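Local coordinates for SusD superfamily protein (Bacteroides vulgatus, PDB 3MYV) that probably binds polysaccharide at the bacterial outer membrane, as SusD-like glycan-capturing proteins do, at residues F122-T133 and A197-D205. Sequence-based numbering, arbitrary orientation.
Sequences FDLTRCFGYPYT and ARIYLYHDD. With EDO (1,2-ethanediol), chain I.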
loop_
_atom_site.group_PDB
_atom_site.type_symbol
_atom_site.label_atom_id
_atom_site.label_comp_id
_atom_site.label_asym_id
_atom_site.label_seq_id
_atom_site.Cartn_x
_atom_site.Cartn_y
_atom_site.Cartn_z
ATOM N N PHE A 122 10.482 -0.117 2.077
ATOM C CA PHE A 122 9.746 0.921 1.330
ATOM C C PHE A 122 8.679 1.574 2.199
ATOM O O PHE A 122 8.595 2.798 2.278
ATOM C CB PHE A 122 9.140 0.338 0.041
ATOM C CG PHE A 122 8.193 1.280 -0.692
ATOM C CD1 PHE A 122 8.656 2.466 -1.249
ATOM C CD2 PHE A 122 6.866 0.943 -0.887
ATOM C CE1 PHE A 122 7.785 3.317 -1.942
ATOM C CE2 PHE A 122 6.001 1.779 -1.592
ATOM C CZ PHE A 122 6.473 2.969 -2.125
ATOM N N ASP A 123 7.896 0.749 2.888
ATOM C CA ASP A 123 6.876 1.253 3.791
ATOM C C ASP A 123 7.472 2.114 4.911
ATOM O O ASP A 123 7.010 3.242 5.149
ATOM C CB ASP A 123 6.040 0.096 4.326
ATOM C CG ASP A 123 5.071 -0.459 3.268
ATOM O OD1 ASP A 123 4.755 0.285 2.307
ATOM O OD2 ASP A 123 4.646 -1.635 3.392
ATOM N N LEU A 124 8.551 1.639 5.530
ATOM C CA LEU A 124 9.276 2.464 6.514
ATOM C C LEU A 124 9.733 3.796 5.946
ATOM O O LEU A 124 9.691 4.817 6.647
ATOM C CB LEU A 124 10.481 1.729 7.101
ATOM C CG LEU A 124 10.139 0.585 8.065
ATOM C CD1 LEU A 124 11.348 -0.380 8.252
ATOM C CD2 LEU A 124 9.624 1.113 9.413
ATOM N N THR A 125 10.162 3.784 4.697
ATOM C CA THR A 125 10.662 4.982 4.049
ATOM C C THR A 125 9.525 5.964 3.794
ATOM O O THR A 125 9.659 7.170 4.063
ATOM C CB THR A 125 11.405 4.645 2.761
ATOM O OG1 THR A 125 12.445 3.676 3.036
ATOM C CG2 THR A 125 11.987 5.901 2.134
ATOM N N ARG A 126 8.400 5.481 3.270
ATOM C CA ARG A 126 7.296 6.426 3.029
ATOM C C ARG A 126 6.529 6.869 4.288
ATOM O O ARG A 126 5.830 7.885 4.247
ATOM C CB ARG A 126 6.358 5.952 1.934
ATOM C CG ARG A 126 5.659 4.648 2.205
ATOM C CD ARG A 126 4.829 4.315 0.976
ATOM N NE ARG A 126 4.299 2.972 1.093
ATOM C CZ ARG A 126 3.287 2.462 0.392
ATOM N NH1 ARG A 126 2.600 3.193 -0.453
ATOM N NH2 ARG A 126 2.927 1.199 0.587
ATOM N N CYS A 127 6.622 6.098 5.374
ATOM C CA CYS A 127 6.030 6.485 6.636
ATOM C C CYS A 127 6.935 7.393 7.497
ATOM O O CYS A 127 6.418 8.258 8.209
ATOM C CB CYS A 127 5.627 5.257 7.428
ATOM S SG CYS A 127 4.290 4.342 6.700
ATOM N N PHE A 128 8.263 7.205 7.448
ATOM C CA PHE A 128 9.174 7.941 8.342
ATOM C C PHE A 128 10.093 8.987 7.694
ATOM O O PHE A 128 10.717 9.765 8.403
ATOM C CB PHE A 128 9.977 6.966 9.211
ATOM C CG PHE A 128 9.116 6.178 10.134
ATOM C CD1 PHE A 128 8.766 6.694 11.389
ATOM C CD2 PHE A 128 8.604 4.949 9.759
ATOM C CE1 PHE A 128 7.947 5.977 12.237
ATOM C CE2 PHE A 128 7.765 4.227 10.623
ATOM C CZ PHE A 128 7.434 4.748 11.850
ATOM N N GLY A 129 10.132 9.016 6.362
ATOM C CA GLY A 129 10.829 10.031 5.605
ATOM C C GLY A 129 9.897 10.805 4.711
ATOM O O GLY A 129 8.801 10.330 4.362
ATOM N N TYR A 130 10.311 12.034 4.389
ATOM C CA TYR A 130 9.547 12.881 3.507
ATOM C C TYR A 130 9.581 12.252 2.104
ATOM O O TYR A 130 10.513 11.477 1.774
ATOM C CB TYR A 130 10.123 14.318 3.524
ATOM C CG TYR A 130 9.776 15.082 4.779
ATOM C CD1 TYR A 130 10.487 14.885 5.961
ATOM C CD2 TYR A 130 8.717 15.982 4.799
ATOM C CE1 TYR A 130 10.155 15.576 7.116
ATOM C CE2 TYR A 130 8.387 16.680 5.944
ATOM C CZ TYR A 130 9.099 16.478 7.102
ATOM O OH TYR A 130 8.768 17.190 8.249
ATOM N N PRO A 131 8.561 12.536 1.279
ATOM C CA PRO A 131 8.539 11.930 -0.059
ATOM C C PRO A 131 9.830 12.156 -0.816
ATOM O O PRO A 131 10.377 13.273 -0.825
ATOM C CB PRO A 131 7.378 12.672 -0.761
ATOM C CG PRO A 131 6.507 13.098 0.347
ATOM C CD PRO A 131 7.412 13.441 1.475
ATOM N N TYR A 132 10.316 11.100 -1.460
ATOM C CA TYR A 132 11.513 11.232 -2.282
ATOM C C TYR A 132 11.450 12.433 -3.198
ATOM O O TYR A 132 12.448 13.163 -3.354
ATOM C CB TYR A 132 11.765 9.973 -3.119
ATOM C CG TYR A 132 12.961 10.140 -4.028
ATOM C CD1 TYR A 132 14.232 9.888 -3.566
ATOM C CD2 TYR A 132 12.818 10.612 -5.340
ATOM C CE1 TYR A 132 15.325 10.048 -4.365
ATOM C CE2 TYR A 132 13.916 10.791 -6.147
ATOM C CZ TYR A 132 15.172 10.506 -5.658
ATOM O OH TYR A 132 16.283 10.693 -6.447
ATOM N N THR A 133 10.282 12.630 -3.818
ATOM C CA THR A 133 10.111 13.674 -4.819
ATOM C C THR A 133 10.158 15.078 -4.225
ATOM O O THR A 133 10.333 16.022 -4.960
ATOM C CB THR A 133 8.794 13.468 -5.619
ATOM O OG1 THR A 133 7.738 13.128 -4.716
ATOM C CG2 THR A 133 8.973 12.338 -6.614
ATOM N N ALA A 197 7.413 -1.402 -10.207
ATOM C CA ALA A 197 6.877 -0.314 -11.040
ATOM C C ALA A 197 6.386 0.816 -10.138
ATOM O O ALA A 197 6.632 1.986 -10.443
ATOM C CB ALA A 197 5.766 -0.792 -11.954
ATOM N N ARG A 198 5.700 0.473 -9.041
ATOM C CA ARG A 198 5.256 1.502 -8.074
ATOM C C ARG A 198 6.444 2.263 -7.517
ATOM O O ARG A 198 6.425 3.506 -7.434
ATOM C CB ARG A 198 4.427 0.864 -6.948
ATOM C CG ARG A 198 3.941 1.803 -5.865
ATOM C CD ARG A 198 3.632 1.045 -4.596
ATOM N NE ARG A 198 2.402 0.254 -4.723
ATOM C CZ ARG A 198 1.913 -0.523 -3.766
ATOM N NH1 ARG A 198 2.560 -0.647 -2.608
ATOM N NH2 ARG A 198 0.787 -1.193 -3.968
ATOM N N ILE A 199 7.480 1.525 -7.101
ATOM C CA ILE A 199 8.621 2.156 -6.456
ATOM C C ILE A 199 9.376 3.050 -7.449
ATOM O O ILE A 199 9.795 4.163 -7.090
ATOM C CB ILE A 199 9.519 1.104 -5.718
ATOM C CG1 ILE A 199 8.768 0.570 -4.479
ATOM C CG2 ILE A 199 10.878 1.703 -5.271
ATOM C CD1 ILE A 199 9.363 -0.734 -3.884
ATOM N N TYR A 200 9.547 2.586 -8.689
ATOM C CA TYR A 200 10.133 3.452 -9.733
ATOM C C TYR A 200 9.355 4.774 -9.817
ATOM O O TYR A 200 9.940 5.859 -9.839
ATOM C CB TYR A 200 10.091 2.793 -11.112
ATOM C CG TYR A 200 11.123 1.733 -11.424
ATOM C CD1 TYR A 200 12.449 1.837 -11.002
ATOM C CD2 TYR A 200 10.759 0.609 -12.181
ATOM C CE1 TYR A 200 13.384 0.849 -11.335
ATOM C CE2 TYR A 200 11.655 -0.350 -12.496
ATOM C CZ TYR A 200 12.971 -0.240 -12.076
ATOM O OH TYR A 200 13.846 -1.253 -12.417
ATOM N N LEU A 201 8.035 4.692 -9.790
ATOM C CA LEU A 201 7.166 5.881 -9.890
ATOM C C LEU A 201 7.346 6.820 -8.709
ATOM O O LEU A 201 7.521 8.042 -8.883
ATOM C CB LEU A 201 5.683 5.446 -10.018
ATOM C CG LEU A 201 4.641 6.537 -10.292
ATOM C CD1 LEU A 201 4.751 6.982 -11.748
ATOM C CD2 LEU A 201 3.182 6.083 -9.960
ATOM N N TYR A 202 7.339 6.253 -7.504
ATOM C CA TYR A 202 7.619 7.014 -6.304
ATOM C C TYR A 202 9.015 7.652 -6.336
ATOM O O TYR A 202 9.228 8.692 -5.731
ATOM C CB TYR A 202 7.514 6.150 -5.062
ATOM C CG TYR A 202 6.127 5.976 -4.457
ATOM C CD1 TYR A 202 5.104 5.354 -5.161
ATOM C CD2 TYR A 202 5.876 6.375 -3.155
ATOM C CE1 TYR A 202 3.860 5.173 -4.592
ATOM C CE2 TYR A 202 4.645 6.168 -2.566
ATOM C CZ TYR A 202 3.649 5.570 -3.290
ATOM O OH TYR A 202 2.426 5.397 -2.716
ATOM N N HIS A 203 9.955 6.994 -7.021
ATOM C CA HIS A 203 11.325 7.478 -7.165
ATOM C C HIS A 203 11.535 8.474 -8.335
ATOM O O HIS A 203 12.661 8.937 -8.571
ATOM C CB HIS A 203 12.261 6.278 -7.307
ATOM C CG HIS A 203 13.707 6.589 -7.036
ATOM N ND1 HIS A 203 14.709 6.320 -7.951
ATOM C CD2 HIS A 203 14.318 7.117 -5.950
ATOM C CE1 HIS A 203 15.874 6.687 -7.438
ATOM N NE2 HIS A 203 15.666 7.169 -6.221
ATOM N N ASP A 204 10.452 8.855 -9.015
ATOM C CA ASP A 204 10.487 9.733 -10.207
ATOM C C ASP A 204 11.213 9.121 -11.407
ATOM O O ASP A 204 11.636 9.850 -12.316
ATOM C CB ASP A 204 11.118 11.115 -9.876
ATOM C CG ASP A 204 10.256 12.301 -10.329
ATOM O OD1 ASP A 204 9.206 12.122 -10.990
ATOM O OD2 ASP A 204 10.632 13.447 -10.006
ATOM N N ASP A 205 11.368 7.802 -11.434
ATOM C CA ASP A 205 11.963 7.121 -12.574
ATOM C C ASP A 205 10.797 6.809 -13.530
ATOM O O ASP A 205 10.412 5.664 -13.713
ATOM C CB ASP A 205 12.657 5.816 -12.165
ATOM C CG ASP A 205 13.865 6.010 -11.279
ATOM O OD1 ASP A 205 14.690 6.938 -11.503
ATOM O OD2 ASP A 205 13.997 5.182 -10.344
HETATM C C1 EDO I . -0.860 -0.496 0.451
HETATM O O1 EDO I . -0.860 0.874 0.073
HETATM C C2 EDO I . -0.089 -1.340 -0.569
HETATM O O2 EDO I . 1.357 -1.324 -0.319
HETATM O O HOH W 1 8.124 10.422 -3.769
#
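Phe122, Ile199 and Tyr202 pack together between two helices of the helical, TPR-related part of this SusD-like fold. The two helix segments run roughly parallel, crossing at 30°, with their axes 12.6 Å apart. Phe122 reaches across between them. Its CG is anti to the backbone N (chi1 171°), which carries the ring toward helix 189-202. Ile199 CG1 sits over one ring face as a CH-pi contact, 3.7 Å from the Phe122 ring centroid. The ring edge meets the Tyr202 face in a T-shaped pair, with Phe122 CZ 3.6 Å from Tyr202 CD2.

Arg126 grips Asp123 OD1 through NE and NH2, which holds its guanidinium in place over Phe122 CE2. Its NH1 makes a weak hydrogen bond to Tyr202 OH (3.2 Å). Arg126 NH2 and Arg198 NH1 both donate to O2 of a 1,2-ethanediol, probably from the crystallisation liquor.

Beyond the first helix, the Tyr132 ring lies obliquely against His203, whose CD2 and NE2 sit over one face of the tyrosine. Asp205 OD2 accepts from His203 ND1 (2.7 Å) and fixes the imidazole. Without the Tyr132 ring, as with an alanine here, CD2 and NE2 of His203 would probably lose this packing partner. A water links Thr133 N to Tyr202 O.

Tyr164 of helix 160-177 packs on Phe122 and Tyr202. Helix 397-403 adds Phe399 beside Tyr202, and its Arg403 O bonds Thr133 OG1.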